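Local coordinates for protein putative adenylate cyclase (PDB 2ACA) that is a putative class IV-like adenylate cyclase of the CYTH family, probably acting on a nucleoside triphosphate inside an antiparallel beta tunnel, although its function is not established, at residues E33-M37 and I117-G121; V120-H124 and Y152-L156; K112-S116 and L127-D131. All blocks are in the same frame, centred on the assembly; numbering follows the deposited sequence.

How the interactions relate
All three contacts lie around the hairpin formed by strands 106-120 and 123-130. Interaction 1 is a surface contact that joins the end of strand 106-120 to the start of strand 35-49 by backbone bonds and apolar side chains. Interaction 2 shares Val120 and Gly121 with it, turns the corner of the hairpin and packs strand 123-130 on helix 152-162; partly buried, it has no hydrogen bond across it. Interaction 3 is the buried one: farther along the hairpin, about 17 Å from interaction 1 and 21 Å from interaction 2 (centre to centre), a salt bridge binds the two strands beside a phosphate ion. Interactions 1 and 3 share backbone strand bonds; their side chains differ, mostly apolar near the turn and charged in the buried part.

Interaction 1. Residues E33-M37 and I117-G121; sequences EHEVM and IFFVG
Phe119 of strand 106-120 reaches across to two residues of the neighbouring strand, Glu35 and Met37. Its CB lies 3.6 Å from Glu35 CB, the pair being directly opposed in the antiparallel register. With CG beside its own backbone N and anti to the carbonyl carbon (chi1 -67°), the ring runs along the sheet: CD1 stays near Glu35 CB, and CZ at the far end comes 4.1 Å from Met37 CB. The selenium of Met37, a selenomethionine, passes the same CZ in an oblique Met-aromatic contact and also touches Ile117 CG2. On the other face of the sheet Phe118 lies alongside Val36, its CD2 3.8 Å from Val36 CG2, and the His34 ring approaches the same CD2 with its edge. The His34 ND1 is held by the backbone O of Ile32. Between the two faces, Phe119 N donates a nearly straight bond (167°) to Glu35 O over 2.7 Å, and Met37 N reaches Ile117 O at 3.1 Å. Alternating faces and antiparallel pairing at Glu35 and Val36 are those of adjacent strands, the chain turning a corner at Met37, here in the eight-stranded sheet of the CYTH fold, next to the hairpin's turn.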
ATOM      1  N   GLU A  33      -4.443 -11.351  31.789  1.00 99.64           N
ATOM      2  CA  GLU A  33      -3.098 -11.221  31.248  1.00 99.70           C
ATOM      3  C   GLU A  33      -3.258 -10.904  29.768  1.00 98.81           C
ATOM      4  O   GLU A  33      -3.796 -11.712  29.008  1.00 98.69           O
ATOM      5  CB  GLU A  33      -2.323 -12.527  31.435  1.00 97.07           C
ATOM      6  CG  GLU A  33      -0.922 -12.342  32.004  1.00 97.83           C
ATOM      7  CD  GLU A  33       0.041 -11.682  31.030  1.00 98.55           C
ATOM      8  OE1 GLU A  33       1.203 -11.436  31.421  1.00 98.19           O
ATOM      9  OE2 GLU A  33      -0.358 -11.412  29.877  1.00 99.01           O
ATOM     10  N   HIS A  34      -2.800  -9.725  29.360  1.00125.93           N
ATOM     11  CA  HIS A  34      -2.934  -9.318  27.968  1.00124.40           C
ATOM     12  C   HIS A  34      -1.868  -8.338  27.500  1.00123.75           C
ATOM     13  O   HIS A  34      -1.230  -7.656  28.302  1.00124.93           O
ATOM     14  CB  HIS A  34      -4.307  -8.681  27.749  1.00 46.36           C
ATOM     15  CG  HIS A  34      -4.499  -7.394  28.488  1.00 44.83           C
ATOM     16  ND1 HIS A  34      -4.475  -7.315  29.864  1.00 44.75           N
ATOM     17  CD2 HIS A  34      -4.722  -6.135  28.045  1.00 45.32           C
ATOM     18  CE1 HIS A  34      -4.675  -6.064  30.235  1.00 44.97           C
ATOM     19  NE2 HIS A  34      -4.828  -5.327  29.151  1.00 45.41           N
ATOM     20  N   GLU A  35      -1.691  -8.279  26.183  1.00 56.48           N
ATOM     21  CA  GLU A  35      -0.739  -7.369  25.561  1.00 54.76           C
ATOM     22  C   GLU A  35      -1.567  -6.209  25.011  1.00 52.37           C
ATOM     23  O   GLU A  35      -2.743  -6.382  24.686  1.00 51.70           O
ATOM     24  CB  GLU A  35       0.006  -8.071  24.420  1.00 72.62           C
ATOM     25  CG  GLU A  35       1.507  -8.236  24.641  1.00 74.93           C
ATOM     26  CD  GLU A  35       2.251  -6.910  24.679  1.00 76.04           C
ATOM     27  OE1 GLU A  35       2.069  -6.147  25.654  1.00 77.23           O
ATOM     28  OE2 GLU A  35       3.016  -6.629  23.730  1.00 75.71           O
ATOM     29  N   VAL A  36      -0.964  -5.031  24.908  1.00 61.25           N
ATOM     30  CA  VAL A  36      -1.682  -3.866  24.405  1.00 58.19           C
ATOM     31  C   VAL A  36      -1.070  -3.331  23.118  1.00 56.29           C
ATOM     32  O   VAL A  36       0.118  -3.026  23.072  1.00 57.42           O
ATOM     33  CB  VAL A  36      -1.692  -2.743  25.450  1.00 29.95           C
ATOM     34  CG1 VAL A  36      -2.553  -1.597  24.971  1.00 31.12           C
ATOM     35  CG2 VAL A  36      -2.199  -3.276  26.772  1.00 29.86           C
HETATM   36  N   MSE A  37      -1.888  -3.220  22.073  1.00 38.20           N
HETATM   37  CA  MSE A  37      -1.416  -2.713  20.787  1.00 34.38           C
HETATM   38  C   MSE A  37      -1.469  -1.188  20.835  1.00 31.26           C
HETATM   39  O   MSE A  37      -0.584  -0.501  20.332  1.00 29.69           O
HETATM   40  CB  MSE A  37      -2.290  -3.255  19.650  1.00 36.32           C
HETATM   41  CG  MSE A  37      -1.793  -2.906  18.257  1.00 38.81           C
HETATM   42 SE   MSE A  37      -2.894  -3.641  16.834  1.00 44.07          SE
HETATM   43  CE  MSE A  37      -1.722  -3.310  15.333  1.00 41.69           C
ATOM     44  N   ILE A 117      -7.133  -1.552  21.090  1.00 33.76           N
ATOM     45  CA  ILE A 117      -6.979  -2.944  20.710  1.00 34.46           C
ATOM     46  C   ILE A 117      -6.046  -3.657  21.688  1.00 36.47           C
ATOM     47  O   ILE A 117      -4.957  -3.161  21.993  1.00 36.02           O
ATOM     48  CB  ILE A 117      -6.422  -3.068  19.276  1.00 23.68           C
ATOM     49  CG1 ILE A 117      -7.363  -2.357  18.297  1.00 24.14           C
ATOM     50  CG2 ILE A 117      -6.280  -4.543  18.896  1.00 22.36           C
ATOM     51  CD1 ILE A 117      -7.043  -2.599  16.815  1.00 22.11           C
ATOM     52  N   PHE A 118      -6.488  -4.814  22.184  1.00 36.61           N
ATOM     53  CA  PHE A 118      -5.701  -5.602  23.127  1.00 37.80           C
ATOM     54  C   PHE A 118      -5.502  -7.018  22.625  1.00 39.54           C
ATOM     55  O   PHE A 118      -6.259  -7.504  21.790  1.00 39.15           O
ATOM     56  CB  PHE A 118      -6.383  -5.667  24.490  1.00 25.96           C
ATOM     57  CG  PHE A 118      -6.766  -4.335  25.039  1.00 23.22           C
ATOM     58  CD1 PHE A 118      -8.019  -3.798  24.774  1.00 23.18           C
ATOM     59  CD2 PHE A 118      -5.878  -3.611  25.822  1.00 22.17           C
ATOM     60  CE1 PHE A 118      -8.382  -2.562  25.278  1.00 21.28           C
ATOM     61  CE2 PHE A 118      -6.234  -2.369  26.331  1.00 21.58           C
ATOM     62  CZ  PHE A 118      -7.489  -1.844  26.060  1.00 21.49           C
ATOM     63  N   PHE A 119      -4.479  -7.676  23.156  1.00 36.93           N
ATOM     64  CA  PHE A 119      -4.155  -9.041  22.781  1.00 39.83           C
ATOM     65  C   PHE A 119      -4.344  -9.973  23.976  1.00 41.89           C
ATOM     66  O   PHE A 119      -4.018  -9.614  25.109  1.00 42.07           O
ATOM     67  CB  PHE A 119      -2.695  -9.136  22.315  1.00 48.48           C
ATOM     68  CG  PHE A 119      -2.400  -8.418  21.022  1.00 50.11           C
ATOM     69  CD1 PHE A 119      -1.080  -8.176  20.639  1.00 50.88           C
ATOM     70  CD2 PHE A 119      -3.423  -8.011  20.173  1.00 51.05           C
ATOM     71  CE1 PHE A 119      -0.788  -7.544  19.430  1.00 49.84           C
ATOM     72  CE2 PHE A 119      -3.139  -7.376  18.959  1.00 50.41           C
ATOM     73  CZ  PHE A 119      -1.817  -7.144  18.589  1.00 49.85           C
ATOM     74  N   VAL A 120      -4.879 -11.161  23.715  1.00 38.62           N
ATOM     75  CA  VAL A 120      -5.084 -12.178  24.742  1.00 39.28           C
ATOM     76  C   VAL A 120      -4.839 -13.463  23.977  1.00 40.36           C
ATOM     77  O   VAL A 120      -5.757 -14.033  23.386  1.00 40.30           O
ATOM     78  CB  VAL A 120      -6.524 -12.171  25.293  1.00 46.84           C
ATOM     79  CG1 VAL A 120      -6.723 -13.347  26.227  1.00 47.07           C
ATOM     80  CG2 VAL A 120      -6.789 -10.872  26.045  1.00 46.24           C
ATOM     81  N   GLY A 121      -3.588 -13.908  23.978  1.00 61.22           N
ATOM     82  CA  GLY A 121      -3.238 -15.102  23.239  1.00 63.20           C
ATOM     83  C   GLY A 121      -3.098 -14.654  21.798  1.00 64.32           C
ATOM     84  O   GLY A 121      -2.375 -13.701  21.513  1.00 65.12           O
TER

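Interaction 2. Residues V120-H124 and Y152-L156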
ATOM      1  N   VAL A 120      -4.879 -11.161  23.715  1.00 38.62           N
ATOM      2  CA  VAL A 120      -5.084 -12.178  24.742  1.00 39.28           C
ATOM      3  C   VAL A 120      -4.839 -13.463  23.977  1.00 40.36           C
ATOM      4  O   VAL A 120      -5.757 -14.033  23.386  1.00 40.30           O
ATOM      5  CB  VAL A 120      -6.524 -12.171  25.293  1.00 46.84           C
ATOM      6  CG1 VAL A 120      -6.723 -13.347  26.227  1.00 47.07           C
ATOM      7  CG2 VAL A 120      -6.789 -10.872  26.045  1.00 46.24           C
ATOM      8  N   GLY A 121      -3.588 -13.908  23.978  1.00 61.22           N
ATOM      9  CA  GLY A 121      -3.238 -15.102  23.239  1.00 63.20           C
ATOM     10  C   GLY A 121      -3.098 -14.654  21.798  1.00 64.32           C
ATOM     11  O   GLY A 121      -2.375 -13.701  21.513  1.00 65.12           O
ATOM     12  N   GLU A 122      -3.793 -15.328  20.890  1.00 69.81           N
ATOM     13  CA  GLU A 122      -3.742 -14.967  19.480  1.00 69.94           C
ATOM     14  C   GLU A 122      -5.032 -14.241  19.113  1.00 68.75           C
ATOM     15  O   GLU A 122      -5.229 -13.831  17.968  1.00 68.65           O
ATOM     16  CB  GLU A 122      -3.592 -16.220  18.612  1.00 98.00           C
ATOM     17  CG  GLU A 122      -4.772 -17.177  18.676  1.00100.65           C
ATOM     18  CD  GLU A 122      -4.556 -18.415  17.836  1.00102.92           C
ATOM     19  OE1 GLU A 122      -4.279 -18.270  16.624  1.00103.05           O
ATOM     20  OE2 GLU A 122      -4.661 -19.536  18.380  1.00103.47           O
ATOM     21  N   PHE A 123      -5.910 -14.084  20.098  1.00 48.62           N
ATOM     22  CA  PHE A 123      -7.185 -13.415  19.883  1.00 47.50           C
ATOM     23  C   PHE A 123      -7.073 -11.919  20.140  1.00 46.03           C
ATOM     24  O   PHE A 123      -6.352 -11.488  21.040  1.00 46.14           O
ATOM     25  CB  PHE A 123      -8.248 -14.028  20.791  1.00 68.62           C
ATOM     26  CG  PHE A 123      -8.483 -15.485  20.534  1.00 70.96           C
ATOM     27  CD1 PHE A 123      -8.990 -15.916  19.313  1.00 72.25           C
ATOM     28  CD2 PHE A 123      -8.168 -16.432  21.502  1.00 72.34           C
ATOM     29  CE1 PHE A 123      -9.178 -17.272  19.057  1.00 73.78           C
ATOM     30  CE2 PHE A 123      -8.350 -17.790  21.258  1.00 73.48           C
ATOM     31  CZ  PHE A 123      -8.857 -18.211  20.033  1.00 73.84           C
ATOM     32  N   HIS A 124      -7.795 -11.135  19.345  1.00 41.12           N
ATOM     33  CA  HIS A 124      -7.778  -9.683  19.469  1.00 38.30           C
ATOM     34  C   HIS A 124      -9.052  -9.159  20.115  1.00 34.01           C
ATOM     35  O   HIS A 124     -10.140  -9.663  19.852  1.00 33.92           O
ATOM     36  CB  HIS A 124      -7.637  -9.032  18.089  1.00 82.55           C
ATOM     37  CG  HIS A 124      -6.440  -9.488  17.317  1.00 86.65           C
ATOM     38  ND1 HIS A 124      -5.150  -9.301  17.762  1.00 88.05           N
ATOM     39  CD2 HIS A 124      -6.336 -10.116  16.120  1.00 87.64           C
ATOM     40  CE1 HIS A 124      -4.302  -9.794  16.876  1.00 87.98           C
ATOM     41  NE2 HIS A 124      -4.997 -10.296  15.870  1.00 88.06           N
ATOM     42  N   TYR A 152     -12.880 -21.543  15.970  1.00 69.64           N
ATOM     43  CA  TYR A 152     -12.328 -20.284  16.465  1.00 69.27           C
ATOM     44  C   TYR A 152     -13.537 -19.444  16.876  1.00 68.64           C
ATOM     45  O   TYR A 152     -13.542 -18.801  17.927  1.00 68.52           O
ATOM     46  CB  TYR A 152     -11.535 -19.546  15.375  1.00 69.78           C
ATOM     47  CG  TYR A 152     -10.094 -19.992  15.203  1.00 69.64           C
ATOM     48  CD1 TYR A 152      -9.227 -20.060  16.294  1.00 70.17           C
ATOM     49  CD2 TYR A 152      -9.591 -20.320  13.944  1.00 69.94           C
ATOM     50  CE1 TYR A 152      -7.895 -20.443  16.134  1.00 71.08           C
ATOM     51  CE2 TYR A 152      -8.263 -20.706  13.771  1.00 70.22           C
ATOM     52  CZ  TYR A 152      -7.421 -20.764  14.870  1.00 71.00           C
ATOM     53  OH  TYR A 152      -6.105 -21.133  14.704  1.00 71.12           O
ATOM     54  N   ARG A 153     -14.565 -19.470  16.026  1.00 52.37           N
ATOM     55  CA  ARG A 153     -15.814 -18.744  16.251  1.00 52.12           C
ATOM     56  C   ARG A 153     -16.371 -19.085  17.623  1.00 51.79           C
ATOM     57  O   ARG A 153     -17.115 -18.304  18.214  1.00 51.15           O
ATOM     58  CB  ARG A 153     -16.830 -19.123  15.162  1.00 59.12           C
ATOM     59  CG  ARG A 153     -18.300 -18.846  15.478  1.00 59.75           C
ATOM     60  CD  ARG A 153     -18.605 -17.365  15.617  1.00 60.24           C
ATOM     61  NE  ARG A 153     -20.042 -17.084  15.626  1.00 60.45           N
ATOM     62  CZ  ARG A 153     -20.913 -17.610  16.486  1.00 61.02           C
ATOM     63  NH1 ARG A 153     -20.505 -18.459  17.419  1.00 61.22           N
ATOM     64  NH2 ARG A 153     -22.199 -17.285  16.420  1.00 60.14           N
ATOM     65  N   GLU A 154     -15.991 -20.255  18.123  1.00 46.14           N
ATOM     66  CA  GLU A 154     -16.456 -20.733  19.415  1.00 45.36           C
ATOM     67  C   GLU A 154     -15.591 -20.233  20.560  1.00 43.80           C
ATOM     68  O   GLU A 154     -16.111 -19.718  21.551  1.00 42.05           O
ATOM     69  CB  GLU A 154     -16.497 -22.261  19.408  1.00114.45           C
ATOM     70  CG  GLU A 154     -17.480 -22.825  18.395  1.00116.74           C
ATOM     71  CD  GLU A 154     -17.374 -24.327  18.245  1.00118.14           C
ATOM     72  OE1 GLU A 154     -18.126 -24.892  17.423  1.00119.63           O
ATOM     73  OE2 GLU A 154     -16.540 -24.942  18.943  1.00119.39           O
ATOM     74  N   ARG A 155     -14.274 -20.380  20.435  1.00 47.55           N
ATOM     75  CA  ARG A 155     -13.402 -19.907  21.497  1.00 46.39           C
ATOM     76  C   ARG A 155     -13.578 -18.397  21.567  1.00 45.83           C
ATOM     77  O   ARG A 155     -13.339 -17.783  22.606  1.00 46.47           O
ATOM     78  CB  ARG A 155     -11.937 -20.267  21.231  1.00 58.12           C
ATOM     79  CG  ARG A 155     -11.217 -20.734  22.495  1.00 58.03           C
ATOM     80  CD  ARG A 155      -9.706 -20.650  22.385  1.00 59.26           C
ATOM     81  NE  ARG A 155      -9.180 -21.367  21.228  1.00 59.13           N
ATOM     82  CZ  ARG A 155      -7.885 -21.498  20.959  1.00 59.05           C
ATOM     83  NH1 ARG A 155      -6.979 -20.961  21.767  1.00 58.01           N
ATOM     84  NH2 ARG A 155      -7.495 -22.158  19.877  1.00 58.31           N
ATOM     85  N   LEU A 156     -14.000 -17.806  20.448  1.00 42.85           N
ATOM     86  CA  LEU A 156     -14.259 -16.371  20.400  1.00 41.92           C
ATOM     87  C   LEU A 156     -15.465 -16.093  21.293  1.00 40.35           C
ATOM     88  O   LEU A 156     -15.466 -15.143  22.078  1.00 40.28           O
ATOM     89  CB  LEU A 156     -14.569 -15.913  18.971  1.00 45.57           C
ATOM     90  CG  LEU A 156     -13.406 -15.323  18.174  1.00 46.08           C
ATOM     91  CD1 LEU A 156     -13.879 -14.920  16.781  1.00 46.39           C
ATOM     92  CD2 LEU A 156     -12.851 -14.121  18.915  1.00 44.69           C
TER
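Leu156 N donates to Tyr152 O over 2.7 Å, a helical i+4 to i bond that stacks the two residues on one side of the helix, from where the ends of both side chains reach Phe123. The motif is a helix packed on a beta hairpin: helix 152-162 lies against the start of strand 123-130, where a type II' turn from Val120 to Phe123 reverses the chain of the CYTH sheet. Phe123 projects between three helix residues. Its CE1 comes 3.9 Å from Tyr152 CD1, which lies at the ring's edge, and CD1 is 4.3 Å from Leu156 CD2. Ile141 of strand 134-143 touches both Phe123 and Tyr152, and Val13 of strand 11-19 meets Tyr152 and Leu156, so the sheet lines the apolar cluster. Arg155 runs along the rim of the Phe123 ring at CE2 and CZ; the bend at chi3 (-55°) puts NE at the ring's edge. Glu122, extended beyond CG, places its own CG over one face of the Phe123 ring. Its carboxylate and the guanidinium can interact at most as opposite charges: OE2 is 4.1 Å from Arg155 NH2, well out of the guanidinium plane, and no N-H points at it. The guanidinium instead turns a face to the Phe123 rim, the two planes nearly perpendicular at 83°, with CZ of Phe123 3.4 Å from Arg155 NE.

Interaction 3. Residues K112-S116 and L127-D131; sequences KKIRS and LDFLD. With PO4 (phosphate ion), chain D.
The tunnel of the CYTH fold, where relatives bind triphosphates, is the likely setting of the Arg115-Asp128 pair, whose arginine meets a bound phosphate ion. Strands 112-116 and 127-130 run antiparallel, and the two residues form a non-hydrogen-bonded pair with side chains on one face. Arg115 leaves its strand with CG anti to the backbone N (chi1 161°) and bends at chi3, which lays the guanidinium alongside the carboxylate. The grip is side-on: NE meets Asp128 OD2 at 2.8 Å and NH2 meets OD1 at 2.7 Å, both on the syn side, with the two planes only 17° apart. Arg115 NH1 also bridges to Glu43 and donates weakly to phosphate O3 at 2.9 Å; Arg65 holds the same ion. Lys113 CE rests 3.4 Å from Asp128 OD1. The backbone holds this register, with Ser116 N and Leu127 N each bonded to the other residue's O and Phe129 N to Ile114 O. The phosphate probably came from the crystallisation liquor. Asp128 fixes the rotation of the guanidinium with two bonds, while NH1, shared with Glu43, and NH2 reach phosphate O3 obliquely through weak bonds, consistent with a phosphate-binding role.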
ATOM      1  N   LYS A 112     -14.748   8.533  11.729  1.00 26.49           N
ATOM      2  CA  LYS A 112     -13.804   8.673  12.831  1.00 26.82           C
ATOM      3  C   LYS A 112     -14.371   7.948  14.047  1.00 27.13           C
ATOM      4  O   LYS A 112     -15.585   7.847  14.209  1.00 25.03           O
ATOM      5  CB  LYS A 112     -13.589  10.146  13.191  1.00 40.19           C
ATOM      6  CG  LYS A 112     -12.895  10.975  12.127  1.00 46.35           C
ATOM      7  CD  LYS A 112     -12.402  12.292  12.715  1.00 48.66           C
ATOM      8  CE  LYS A 112     -11.769  13.188  11.655  1.00 49.80           C
ATOM      9  NZ  LYS A 112     -12.763  13.687  10.658  1.00 51.04           N
ATOM     10  N   LYS A 113     -13.494   7.451  14.910  1.00 18.00           N
ATOM     11  CA  LYS A 113     -13.935   6.745  16.104  1.00 18.70           C
ATOM     12  C   LYS A 113     -12.706   6.619  16.985  1.00 18.59           C
ATOM     13  O   LYS A 113     -11.579   6.713  16.494  1.00 14.83           O
ATOM     14  CB  LYS A 113     -14.459   5.345  15.747  1.00 36.12           C
ATOM     15  CG  LYS A 113     -13.350   4.321  15.548  1.00 40.00           C
ATOM     16  CD  LYS A 113     -13.632   3.298  14.449  1.00 45.56           C
ATOM     17  CE  LYS A 113     -14.644   2.253  14.857  1.00 48.46           C
ATOM     18  NZ  LYS A 113     -16.013   2.801  14.801  1.00 52.39           N
ATOM     19  N   ILE A 114     -12.924   6.435  18.284  1.00 23.72           N
ATOM     20  CA  ILE A 114     -11.829   6.277  19.224  1.00 23.49           C
ATOM     21  C   ILE A 114     -11.722   4.773  19.418  1.00 23.46           C
ATOM     22  O   ILE A 114     -12.722   4.106  19.685  1.00 25.62           O
ATOM     23  CB  ILE A 114     -12.136   6.987  20.566  1.00 21.98           C
ATOM     24  CG1 ILE A 114     -12.417   8.471  20.309  1.00 23.30           C
ATOM     25  CG2 ILE A 114     -10.960   6.853  21.518  1.00 18.16           C
ATOM     26  CD1 ILE A 114     -11.260   9.230  19.649  1.00 25.28           C
ATOM     27  N   ARG A 115     -10.522   4.230  19.273  1.00 19.54           N
ATOM     28  CA  ARG A 115     -10.359   2.791  19.396  1.00 18.62           C
ATOM     29  C   ARG A 115      -9.205   2.310  20.272  1.00 19.05           C
ATOM     30  O   ARG A 115      -8.206   3.008  20.463  1.00 17.14           O
ATOM     31  CB  ARG A 115     -10.241   2.184  17.987  1.00 13.69           C
ATOM     32  CG  ARG A 115      -9.629   0.787  17.924  1.00 12.35           C
ATOM     33  CD  ARG A 115      -9.746   0.190  16.525  1.00 13.48           C
ATOM     34  NE  ARG A 115     -11.127  -0.163  16.238  1.00 13.34           N
ATOM     35  CZ  ARG A 115     -11.539  -0.805  15.155  1.00 15.86           C
ATOM     36  NH1 ARG A 115     -10.668  -1.170  14.222  1.00 15.70           N
ATOM     37  NH2 ARG A 115     -12.825  -1.116  15.026  1.00 15.86           N
ATOM     38  N   SER A 116      -9.375   1.105  20.809  1.00 19.60           N
ATOM     39  CA  SER A 116      -8.378   0.450  21.642  1.00 22.81           C
ATOM     40  C   SER A 116      -8.337  -1.011  21.223  1.00 24.83           C
ATOM     41  O   SER A 116      -9.379  -1.633  21.010  1.00 25.52           O
ATOM     42  CB  SER A 116      -8.750   0.534  23.127  1.00 27.86           C
ATOM     43  OG  SER A 116      -8.592   1.843  23.634  1.00 29.61           O
ATOM     44  N   LEU A 127     -12.040  -2.354  21.480  1.00 28.18           N
ATOM     45  CA  LEU A 127     -13.026  -1.566  22.206  1.00 28.66           C
ATOM     46  C   LEU A 127     -13.165  -0.220  21.484  1.00 28.09           C
ATOM     47  O   LEU A 127     -12.208   0.544  21.384  1.00 27.87           O
ATOM     48  CB  LEU A 127     -12.580  -1.371  23.663  1.00 30.00           C
ATOM     49  CG  LEU A 127     -13.530  -0.572  24.559  1.00 33.44           C
ATOM     50  CD1 LEU A 127     -14.859  -1.301  24.646  1.00 33.82           C
ATOM     51  CD2 LEU A 127     -12.941  -0.395  25.958  1.00 34.07           C
ATOM     52  N   ASP A 128     -14.364   0.060  20.977  1.00 22.23           N
ATOM     53  CA  ASP A 128     -14.627   1.288  20.238  1.00 23.71           C
ATOM     54  C   ASP A 128     -15.656   2.187  20.895  1.00 25.08           C
ATOM     55  O   ASP A 128     -16.515   1.726  21.650  1.00 25.33           O
ATOM     56  CB  ASP A 128     -15.128   0.949  18.832  1.00 27.47           C
ATOM     57  CG  ASP A 128     -14.095   0.232  18.003  1.00 28.22           C
ATOM     58  OD1 ASP A 128     -14.482  -0.393  16.992  1.00 26.64           O
ATOM     59  OD2 ASP A 128     -12.901   0.296  18.356  1.00 26.74           O
ATOM     60  N   PHE A 129     -15.579   3.475  20.590  1.00 26.13           N
ATOM     61  CA  PHE A 129     -16.538   4.432  21.114  1.00 29.21           C
ATOM     62  C   PHE A 129     -17.004   5.392  20.035  1.00 30.43           C
ATOM     63  O   PHE A 129     -16.256   6.281  19.601  1.00 31.28           O
ATOM     64  CB  PHE A 129     -15.955   5.255  22.259  1.00 43.56           C
ATOM     65  CG  PHE A 129     -16.817   6.427  22.649  1.00 47.31           C
ATOM     66  CD1 PHE A 129     -18.084   6.223  23.190  1.00 48.45           C
ATOM     67  CD2 PHE A 129     -16.377   7.731  22.439  1.00 47.15           C
ATOM     68  CE1 PHE A 129     -18.900   7.301  23.515  1.00 49.68           C
ATOM     69  CE2 PHE A 129     -17.182   8.811  22.758  1.00 49.18           C
ATOM     70  CZ  PHE A 129     -18.448   8.598  23.298  1.00 49.92           C
ATOM     71  N   LEU A 130     -18.240   5.223  19.596  1.00 33.31           N
ATOM     72  CA  LEU A 130     -18.769   6.124  18.602  1.00 36.46           C
ATOM     73  C   LEU A 130     -19.554   7.182  19.340  1.00 38.76           C
ATOM     74  O   LEU A 130     -20.569   6.894  19.987  1.00 39.53           O
ATOM     75  CB  LEU A 130     -19.672   5.388  17.628  1.00 38.71           C
ATOM     76  CG  LEU A 130     -19.167   5.226  16.205  1.00 40.26           C
ATOM     77  CD1 LEU A 130     -17.936   4.335  16.172  1.00 40.20           C
ATOM     78  CD2 LEU A 130     -20.296   4.635  15.384  1.00 39.87           C
ATOM     79  N   ASP A 131     -19.059   8.410  19.256  1.00 40.41           N
ATOM     80  CA  ASP A 131     -19.704   9.531  19.908  1.00 42.94           C
ATOM     81  C   ASP A 131     -21.149   9.524  19.437  1.00 43.10           C
ATOM     82  O   ASP A 131     -21.414   9.594  18.239  1.00 42.50           O
ATOM     83  CB  ASP A 131     -19.002  10.831  19.513  1.00 71.69           C
ATOM     84  CG  ASP A 131     -19.600  12.044  20.186  1.00 73.79           C
ATOM     85  OD1 ASP A 131     -20.780  12.357  19.909  1.00 74.07           O
ATOM     86  OD2 ASP A 131     -18.898  12.695  20.997  1.00 74.57           O
TER
HETATM   87  P   PO4 D 304     -12.358  -3.958  11.893  1.00 47.28           P
HETATM   88  O1  PO4 D 304     -13.457  -2.994  11.625  1.00 47.55           O
HETATM   89  O2  PO4 D 304     -12.906  -5.339  11.938  1.00 48.96           O
HETATM   90  O3  PO4 D 304     -11.725  -3.636  13.195  1.00 48.82           O
HETATM   91  O4  PO4 D 304     -11.342  -3.864  10.815  1.00 49.87           O